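Side-chain contact in ABC transporter ATP-binding/permease protein Rv1747 (PDB 6CCD), which helps move an unidentified substrate across the mycobacterial membrane using ATP, and is represented here by its first FHA domain, a phosphothreonine-peptide-binding module: residues A47-R52 and P95-E100. Numbering follows the deposited sequence.
Sequences AHLLLR and PALDFE
Leu51 lies obliquely against one end of the Phe99 ring, its two methyls dividing the contact between neighbouring ring carbons: CD1 is 4.0 Å from Phe99 CE1, and CD2 is 4.1 Å from Phe99 CZ. The two methyls thus span the CE1-CZ bond, at the part of the ring farthest from the Phe99 backbone. Leu49 and Leu97 meet differently, tip to tip through a single methyl each, with Leu49 CD1 3.6 Å from Leu97 CD1. All four residues put CG anti to the carbonyl carbon, and in the leucine pair the extended second torsions (chi2 -177° in Leu49, 171° in Leu97) carry CD1 outward to the meeting point.

The backbones stand well apart, Leu49 CA and Leu97 CA being 10.9 Å from each other, a spacing bridged by side chains alone. This is the facing of two sheets in the FHA beta sandwich: strand 49-54 belongs to the mixed sheet, strand 96-101 to the antiparallel one, and alternate residues Leu49 and Leu51 on one strand and Leu97 and Phe99 on the other point into the shared core near the centre of the domain. The segments bury 125 Å² between them; the four touching residues are buried, and neighbouring strands add to their cover. Ala60 touches both Leu51 and Phe99, Ile89 lies against Leu49, and Tyr14 against Leu97. Where 47-52 enters its strand, His48 and Leu49 both face Val29 in a classic beta bulge, while the imidazole of His48 is held at both nitrogens, NE2 hydrogen-bonded to Gly68 O and ND1 to the backbone N of Ser45.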
loop_
_atom_site.group_PDB
_atom_site.type_symbol
_atom_site.label_atom_id
_atom_site.label_comp_id
_atom_site.label_asym_id
_atom_site.label_seq_id
_atom_site.Cartn_x
_atom_site.Cartn_y
_atom_site.Cartn_z
ATOM N N ALA A 47 1.258 3.993 10.865
ATOM C CA ALA A 47 0.304 4.161 9.764
ATOM C C ALA A 47 1.093 4.682 8.576
ATOM O O ALA A 47 1.160 5.881 8.352
ATOM C CB ALA A 47 -0.823 5.119 10.137
ATOM N N HIS A 48 1.712 3.765 7.840
ATOM C CA HIS A 48 2.731 4.104 6.854
ATOM C C HIS A 48 2.129 4.548 5.512
ATOM O O HIS A 48 2.533 5.573 4.942
ATOM C CB HIS A 48 3.660 2.880 6.666
ATOM C CG HIS A 48 4.940 3.184 5.956
ATOM N ND1 HIS A 48 6.138 3.345 6.621
ATOM C CD2 HIS A 48 5.215 3.355 4.639
ATOM C CE1 HIS A 48 7.097 3.599 5.747
ATOM N NE2 HIS A 48 6.565 3.616 4.535
ATOM N N LEU A 49 1.174 3.769 5.005
ATOM C CA LEU A 49 0.451 4.106 3.780
ATOM C C LEU A 49 -1.046 4.186 4.011
ATOM O O LEU A 49 -1.578 3.458 4.848
ATOM C CB LEU A 49 0.678 3.061 2.691
ATOM C CG LEU A 49 2.083 2.738 2.223
ATOM C CD1 LEU A 49 1.953 1.725 1.102
ATOM C CD2 LEU A 49 2.804 4.017 1.736
ATOM N N LEU A 50 -1.720 5.030 3.234
ATOM C CA LEU A 50 -3.169 4.941 3.077
ATOM C C LEU A 50 -3.464 4.435 1.684
ATOM O O LEU A 50 -2.910 4.950 0.713
ATOM C CB LEU A 50 -3.837 6.302 3.301
ATOM C CG LEU A 50 -3.585 6.872 4.698
ATOM C CD1 LEU A 50 -4.201 8.259 4.819
ATOM C CD2 LEU A 50 -4.150 5.926 5.754
ATOM N N LEU A 51 -4.336 3.438 1.567
ATOM C CA LEU A 51 -4.799 3.013 0.244
ATOM C C LEU A 51 -6.236 3.465 0.065
ATOM O O LEU A 51 -7.031 3.330 0.980
ATOM C CB LEU A 51 -4.712 1.490 0.077
ATOM C CG LEU A 51 -3.427 0.835 0.589
ATOM C CD1 LEU A 51 -3.479 -0.683 0.403
ATOM C CD2 LEU A 51 -2.203 1.425 -0.132
ATOM N N ARG A 52 -6.587 3.985 -1.105
ATOM C CA ARG A 52 -7.964 4.441 -1.286
ATOM C C ARG A 52 -8.309 4.580 -2.747
ATOM O O ARG A 52 -7.427 4.706 -3.599
ATOM C CB ARG A 52 -8.201 5.773 -0.573
ATOM C CG ARG A 52 -7.530 6.969 -1.260
ATOM C CD ARG A 52 -7.446 8.189 -0.325
ATOM N NE ARG A 52 -8.729 8.635 0.235
ATOM C CZ ARG A 52 -9.410 9.695 -0.190
ATOM N NH1 ARG A 52 -8.949 10.423 -1.194
ATOM N NH2 ARG A 52 -10.549 10.036 0.401
ATOM N N PRO A 95 10.123 -3.999 2.799
ATOM C CA PRO A 95 8.963 -4.881 2.586
ATOM C C PRO A 95 8.234 -4.563 1.278
ATOM O O PRO A 95 7.987 -3.391 0.957
ATOM C CB PRO A 95 8.087 -4.593 3.803
ATOM C CG PRO A 95 9.085 -4.270 4.886
ATOM C CD PRO A 95 10.186 -3.495 4.184
ATOM N N ALA A 96 7.931 -5.602 0.509
ATOM C CA ALA A 96 7.301 -5.418 -0.791
ATOM C C ALA A 96 5.789 -5.609 -0.684
ATOM O O ALA A 96 5.319 -6.514 0.013
ATOM C CB ALA A 96 7.892 -6.400 -1.811
ATOM N N LEU A 97 5.038 -4.749 -1.359
ATOM C CA LEU A 97 3.590 -4.910 -1.484
ATOM C C LEU A 97 3.224 -5.133 -2.953
ATOM O O LEU A 97 3.656 -4.387 -3.822
ATOM C CB LEU A 97 2.848 -3.675 -0.949
ATOM C CG LEU A 97 3.186 -3.205 0.460
ATOM C CD1 LEU A 97 2.513 -1.855 0.714
ATOM C CD2 LEU A 97 2.781 -4.233 1.512
ATOM N N ASP A 98 2.435 -6.164 -3.219
ATOM C CA ASP A 98 1.931 -6.421 -4.557
ATOM C C ASP A 98 0.464 -6.034 -4.618
ATOM O O ASP A 98 -0.339 -6.526 -3.828
ATOM C CB ASP A 98 2.098 -7.894 -4.937
ATOM C CG ASP A 98 3.533 -8.256 -5.241
ATOM O OD1 ASP A 98 4.209 -7.447 -5.905
ATOM O OD2 ASP A 98 3.985 -9.344 -4.820
ATOM N N PHE A 99 0.120 -5.154 -5.553
ATOM C CA PHE A 99 -1.258 -4.701 -5.703
ATOM C C PHE A 99 -1.895 -5.347 -6.915
ATOM O O PHE A 99 -1.261 -5.476 -7.960
ATOM C CB PHE A 99 -1.329 -3.179 -5.853
ATOM C CG PHE A 99 -0.800 -2.421 -4.679
ATOM C CD1 PHE A 99 -1.341 -2.605 -3.421
ATOM C CD2 PHE A 99 0.214 -1.492 -4.839
ATOM C CE1 PHE A 99 -0.870 -1.897 -2.340
ATOM C CE2 PHE A 99 0.682 -0.776 -3.765
ATOM C CZ PHE A 99 0.146 -0.979 -2.513
ATOM N N GLU A 100 -3.154 -5.744 -6.795
ATOM C CA GLU A 100 -3.849 -6.243 -7.973
ATOM C C GLU A 100 -5.275 -5.720 -7.975
ATOM O O GLU A 100 -5.961 -5.770 -6.962
ATOM C CB GLU A 100 -3.795 -7.769 -8.008
ATOM C CG GLU A 100 -4.953 -8.451 -8.694
ATOM C CD GLU A 100 -4.819 -9.963 -8.636
ATOM O OE1 GLU A 100 -3.705 -10.455 -8.921
ATOM O OE2 GLU A 100 -5.813 -10.656 -8.308
#